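PDB 5FX8: putative adhesin from Komagataella phaffii, which is a putative cell-wall adhesin that may take part in cell-cell interaction, here represented by its N-terminal part with two cohesin-like domains. Local coordinates for residues Val27-Thr33 and Leu104-Phe110; Gly234-Glu238 and Leu249-Gly253. One frame throughout, in Å; residues are numbered along the deposited sequence.

Contact 1: residues Val27-Thr33 and Leu104-Phe110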
loop_
_atom_site.group_PDB
_atom_site.type_symbol
_atom_site.label_atom_id
_atom_site.label_comp_id
_atom_site.label_asym_id
_atom_site.label_seq_id
_atom_site.Cartn_x
_atom_site.Cartn_y
_atom_site.Cartn_z
ATOM N N VAL C 27 44.715 11.970 49.470
ATOM C CA VAL C 27 46.154 11.913 49.723
ATOM C C VAL C 27 46.366 11.596 51.199
ATOM O O VAL C 27 46.156 12.460 52.048
ATOM C CB VAL C 27 46.847 13.225 49.348
ATOM C CG1 VAL C 27 48.307 13.122 49.633
ATOM C CG2 VAL C 27 46.648 13.517 47.914
ATOM N N SER C 28 46.819 10.382 51.511
ATOM C CA SER C 28 46.882 9.862 52.876
ATOM C C SER C 28 48.313 9.791 53.395
ATOM O O SER C 28 49.185 9.197 52.761
ATOM C CB SER C 28 46.261 8.474 52.947
ATOM O OG SER C 28 44.899 8.535 52.610
ATOM N N PHE C 29 48.540 10.350 54.575
ATOM C CA PHE C 29 49.855 10.340 55.210
ATOM C C PHE C 29 49.796 9.361 56.370
ATOM O O PHE C 29 49.178 9.643 57.391
ATOM C CB PHE C 29 50.253 11.743 55.670
ATOM C CG PHE C 29 50.395 12.720 54.549
ATOM C CD1 PHE C 29 49.305 13.448 54.102
ATOM C CD2 PHE C 29 51.605 12.882 53.909
ATOM C CE1 PHE C 29 49.417 14.333 53.060
ATOM C CE2 PHE C 29 51.735 13.775 52.876
ATOM C CZ PHE C 29 50.630 14.502 52.450
ATOM N N VAL C 30 50.394 8.208 56.197
ATOM C CA VAL C 30 50.349 7.151 57.190
ATOM C C VAL C 30 51.464 7.379 58.195
ATOM O O VAL C 30 52.609 7.632 57.812
ATOM C CB VAL C 30 50.478 5.774 56.520
ATOM C CG1 VAL C 30 50.444 4.645 57.545
ATOM C CG2 VAL C 30 49.378 5.606 55.529
ATOM N N PHE C 31 51.125 7.290 59.480
ATOM C CA PHE C 31 52.063 7.460 60.580
ATOM C C PHE C 31 52.123 6.171 61.376
ATOM O O PHE C 31 51.089 5.652 61.795
ATOM C CB PHE C 31 51.654 8.609 61.491
ATOM C CG PHE C 31 51.761 9.966 60.860
ATOM C CD1 PHE C 31 50.753 10.456 60.066
ATOM C CD2 PHE C 31 52.855 10.763 61.096
ATOM C CE1 PHE C 31 50.839 11.687 59.513
ATOM C CE2 PHE C 31 52.940 11.997 60.545
ATOM C CZ PHE C 31 51.925 12.456 59.745
ATOM N N SER C 32 53.332 5.662 61.583
ATOM C CA SER C 32 53.528 4.426 62.322
ATOM C C SER C 32 54.880 4.455 63.015
ATOM O O SER C 32 55.766 5.230 62.666
ATOM C CB SER C 32 53.438 3.198 61.416
ATOM O OG SER C 32 53.718 2.015 62.137
ATOM N N THR C 33 55.013 3.611 64.028
ATOM C CA THR C 33 56.283 3.387 64.698
ATOM C C THR C 33 56.419 1.888 64.917
ATOM O O THR C 33 55.546 1.266 65.524
ATOM C CB THR C 33 56.352 4.165 66.015
ATOM O OG1 THR C 33 55.159 3.947 66.766
ATOM C CG2 THR C 33 56.421 5.617 65.750
ATOM N N LEU C 104 53.079 6.240 67.911
ATOM C CA LEU C 104 52.283 7.041 66.993
ATOM C C LEU C 104 51.708 6.123 65.932
ATOM O O LEU C 104 52.469 5.514 65.180
ATOM C CB LEU C 104 53.123 8.135 66.340
ATOM C CG LEU C 104 52.582 9.568 66.318
ATOM C CD1 LEU C 104 52.893 10.233 64.992
ATOM C CD2 LEU C 104 51.101 9.662 66.642
ATOM N N GLU C 105 50.381 6.030 65.864
ATOM C CA GLU C 105 49.709 5.305 64.794
ATOM C C GLU C 105 48.528 6.129 64.316
ATOM O O GLU C 105 47.622 6.415 65.100
ATOM C CB GLU C 105 49.224 3.929 65.252
ATOM C CG GLU C 105 50.307 2.972 65.666
ATOM C CD GLU C 105 51.247 2.611 64.536
ATOM O OE1 GLU C 105 50.852 2.734 63.353
ATOM O OE2 GLU C 105 52.390 2.201 64.845
ATOM N N GLY C 106 48.517 6.482 63.036
ATOM C CA GLY C 106 47.372 7.185 62.491
ATOM C C GLY C 106 47.542 7.469 61.017
ATOM O O GLY C 106 48.587 7.205 60.425
ATOM N N VAL C 107 46.485 8.017 60.427
ATOM C CA VAL C 107 46.494 8.425 59.029
ATOM C C VAL C 107 45.921 9.838 58.930
ATOM O O VAL C 107 44.776 10.083 59.328
ATOM C CB VAL C 107 45.696 7.459 58.129
ATOM C CG1 VAL C 107 45.818 7.911 56.687
ATOM C CG2 VAL C 107 46.149 6.013 58.286
ATOM N N VAL C 108 46.700 10.764 58.395
ATOM C CA VAL C 108 46.192 12.077 58.032
ATOM C C VAL C 108 45.968 12.082 56.530
ATOM O O VAL C 108 46.870 11.751 55.755
ATOM C CB VAL C 108 47.155 13.200 58.464
ATOM C CG1 VAL C 108 46.876 14.486 57.688
ATOM C CG2 VAL C 108 47.036 13.466 59.949
ATOM N N PHE C 109 44.763 12.430 56.111
ATOM C CA PHE C 109 44.476 12.533 54.694
ATOM C C PHE C 109 43.807 13.859 54.380
ATOM O O PHE C 109 43.149 14.469 55.223
ATOM C CB PHE C 109 43.618 11.366 54.203
ATOM C CG PHE C 109 42.184 11.440 54.600
ATOM C CD1 PHE C 109 41.280 12.158 53.847
ATOM C CD2 PHE C 109 41.725 10.724 55.686
ATOM C CE1 PHE C 109 39.973 12.214 54.199
ATOM C CE2 PHE C 109 40.407 10.770 56.034
ATOM C CZ PHE C 109 39.531 11.515 55.288
ATOM N N PHE C 110 44.015 14.305 53.161
ATOM C CA PHE C 110 43.291 15.417 52.589
ATOM C C PHE C 110 42.803 15.018 51.204
ATOM O O PHE C 110 43.390 14.151 50.555
ATOM C CB PHE C 110 44.157 16.650 52.472
ATOM C CG PHE C 110 44.665 17.162 53.766
ATOM C CD1 PHE C 110 43.901 18.027 54.531
ATOM C CD2 PHE C 110 45.929 16.819 54.212
ATOM C CE1 PHE C 110 44.393 18.541 55.727
ATOM C CE2 PHE C 110 46.423 17.321 55.403
ATOM C CZ PHE C 110 45.653 18.177 56.162
#
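Two neighbouring antiparallel strands of the first cohesin-like domain meet here, Val27-Phe31 pairing with Gly106-Phe110; the axes of the short segments 27-31 and 104-110 run at 162°. Val27 with Phe110, Phe29 with Val108 and Phe31 with Gly106 are the hydrogen-bonded pairs, each joined by two backbone N-H...O bonds; Phe31 N to Gly106 O spans 2.7 Å. Ser28 with Phe109 and Val30 with Val107 are the non-hydrogen-bonded pairs between them.

Past Phe31 the ladder gives way to side-chain bonds. The chain of Glu105 bends at chi2 (-63°), which brings its carboxylate over to the end of the partner strand. There OE2 accepts two bonds: Ser32 OG comes to its syn lone pair at 3.0 Å, while Thr33 N approaches from above the carboxylate plane at 3.1 Å and is nearly straight, 173° at the hydrogen. A weak bond from Leu104 N to Thr33 OG1 (3.3 Å) follows.

Strand 25-31 is held between strands 4-11 and 101-114, the backbones of Ser28 and Val30 bonding to Thr8, Ser5 and Asp6 on its other edge. The face bearing Val27, Phe29, Phe31, Val108 and Phe110 is the buried one, and strand 89-94 packs on it, with Phe92 meeting the rings of Phe29 and Phe31 edge-to-face. Phe31 lies beside Leu104, both side chains pointing the same way, with Leu104 CD1 3.9 Å from Phe31 CD2. At its other side Phe31 CE1 comes within 4.1 Å of Val108 CB. Phe29 CE1 reaches the edge of the Phe110 ring, near its plane. On the partly exposed face, Ser28 CB rests 3.8 Å from Val107 CG1.

Contact 2: residues Gly234-Glu238 and Leu249-Gly253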
loop_
_atom_site.group_PDB
_atom_site.type_symbol
_atom_site.label_atom_id
_atom_site.label_comp_id
_atom_site.label_asym_id
_atom_site.label_seq_id
_atom_site.Cartn_x
_atom_site.Cartn_y
_atom_site.Cartn_z
ATOM N N GLY C 234 8.952 18.176 22.647
ATOM C CA GLY C 234 8.525 16.902 22.129
ATOM C C GLY C 234 9.648 15.892 22.083
ATOM O O GLY C 234 10.694 16.044 22.722
ATOM N N LEU C 235 9.423 14.843 21.322
ATOM C CA LEU C 235 10.351 13.746 21.301
ATOM C C LEU C 235 11.727 14.229 20.868
ATOM O O LEU C 235 11.827 15.102 20.019
ATOM C CB LEU C 235 9.821 12.652 20.405
ATOM C CG LEU C 235 8.628 11.946 21.053
ATOM C CD1 LEU C 235 7.972 11.027 20.063
ATOM C CD2 LEU C 235 9.077 11.170 22.273
ATOM N N PRO C 236 12.802 13.660 21.438
ATOM C CA PRO C 236 12.916 12.450 22.243
ATOM C C PRO C 236 12.400 12.523 23.667
ATOM O O PRO C 236 12.290 11.478 24.279
ATOM C CB PRO C 236 14.418 12.208 22.254
ATOM C CG PRO C 236 14.988 13.499 22.142
ATOM C CD PRO C 236 14.129 14.223 21.177
ATOM N N VAL C 237 12.086 13.709 24.176
ATOM C CA VAL C 237 11.559 13.836 25.531
ATOM C C VAL C 237 10.177 13.200 25.594
ATOM O O VAL C 237 9.246 13.664 24.935
ATOM C CB VAL C 237 11.506 15.309 25.948
ATOM C CG1 VAL C 237 10.829 15.473 27.270
ATOM C CG2 VAL C 237 12.870 15.848 26.032
ATOM N N GLU C 238 10.030 12.153 26.406
ATOM C CA GLU C 238 8.720 11.567 26.658
ATOM C C GLU C 238 7.994 12.182 27.850
ATOM O O GLU C 238 6.761 12.207 27.864
ATOM C CB GLU C 238 8.827 10.068 26.918
ATOM C CG GLU C 238 9.539 9.280 25.897
ATOM C CD GLU C 238 9.387 7.796 26.152
ATOM O OE1 GLU C 238 10.189 7.222 26.936
ATOM O OE2 GLU C 238 8.443 7.205 25.577
ATOM N N LEU C 249 12.614 12.491 34.236
ATOM C CA LEU C 249 12.852 12.744 32.828
ATOM C C LEU C 249 12.843 11.426 32.082
ATOM O O LEU C 249 13.299 10.420 32.617
ATOM C CB LEU C 249 14.176 13.463 32.664
ATOM C CG LEU C 249 14.543 13.986 31.299
ATOM C CD1 LEU C 249 13.453 14.889 30.774
ATOM C CD2 LEU C 249 15.815 14.740 31.445
ATOM N N SER C 250 12.319 11.428 30.855
ATOM C CA SER C 250 12.253 10.222 30.036
ATOM C C SER C 250 12.547 10.521 28.571
ATOM O O SER C 250 12.212 11.586 28.055
ATOM C CB SER C 250 10.886 9.563 30.110
ATOM O OG SER C 250 10.584 9.208 31.422
ATOM N N PHE C 251 13.122 9.548 27.889
ATOM C CA PHE C 251 13.504 9.716 26.499
ATOM C C PHE C 251 13.106 8.492 25.690
ATOM O O PHE C 251 13.251 7.357 26.138
ATOM C CB PHE C 251 15.006 9.918 26.344
ATOM C CG PHE C 251 15.518 11.257 26.783
ATOM C CD1 PHE C 251 15.477 12.349 25.926
ATOM C CD2 PHE C 251 16.122 11.410 28.025
ATOM C CE1 PHE C 251 15.995 13.576 26.313
ATOM C CE2 PHE C 251 16.634 12.629 28.414
ATOM C CZ PHE C 251 16.574 13.709 27.558
ATOM N N ALA C 252 12.606 8.725 24.493
ATOM C CA ALA C 252 12.363 7.670 23.519
ATOM C C ALA C 252 13.049 8.093 22.245
ATOM O O ALA C 252 12.849 9.212 21.776
ATOM C CB ALA C 252 10.877 7.451 23.254
ATOM N N GLY C 253 13.882 7.236 21.705
ATOM C CA GLY C 253 14.596 7.632 20.514
ATOM C C GLY C 253 15.696 6.643 20.244
ATOM O O GLY C 253 15.895 5.677 20.974
#
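The open end of the beta hairpin formed by strands 237-242 and 246-252 is tied by two backbone hydrogen bonds that flank the non-hydrogen-bonded pair Val237-Phe251. Ala252 N donates to Pro236 O at 2.8 Å, lying in the carbonyl plane. Glu238 N gives the second bond, to Ser250 O, also 2.8 Å, but it sits 49° above the plane of that carbonyl and so is not directed at a lone pair. Two CA-H...O contacts accompany these bonds, Phe251 CA to Pro236 O and Val237 CA to Ser250 O. The peptide bond before Pro236 is cis, where the chain enters the strand.

Apolar contacts gather around the Phe251 ring. Pro236 lies alongside it, pointing the same way, and its CB meets the ring edge in plane, 3.8 Å from Phe251 CD1. The Val237 side chain crosses that of Phe251 at a slant: with CG1 anti to the backbone N (chi1 174°), CG2 is the branch turned to the ring, 3.9 Å from Phe251 CE1. Leu235 and Pro236 also pack on His402 of the neighbouring lipoxygenase chain.

The first side-chain bond of Glu238 is directed toward the partner strand, and the chain runs on extended beyond CG. Its CB packs on Ser250 CB at 3.8 Å, and its CG and carboxylate carbon lie against the Ala252 methyl. The carboxylate OE1 is bonded by Asn178 ND2, whereas Ser250 OG is hydrogen-bonded to Ser239 OG.

Strand 246-252 is flanked by strand 176-186, leaving strand 237-242 at the edge of its five-stranded sheet within this chain, and Phe251 turns inward onto Leu261 and Val263 of strand 260-268, in the opposing sheet.

Overall arrangement
Contacts 1 and 2 belong to different cohesin-like domains, the first and the second, and follow one another along the chain. They lie on opposite sides of the chain's centre, with their own centres 50 Å apart and their nearest atoms about 33 Å apart, so neither touches the other. Both join antiparallel strands, but contact 1 pairs strands far apart in sequence, whereas contact 2 lies within one hairpin. Their surroundings differ as well: no other protein chain of the assembly reaches 27-33 or 104-110, while 234-238 and 249-253 take part in the packing against the lipoxygenase chain, including a hydrogen bond to its Tyr398.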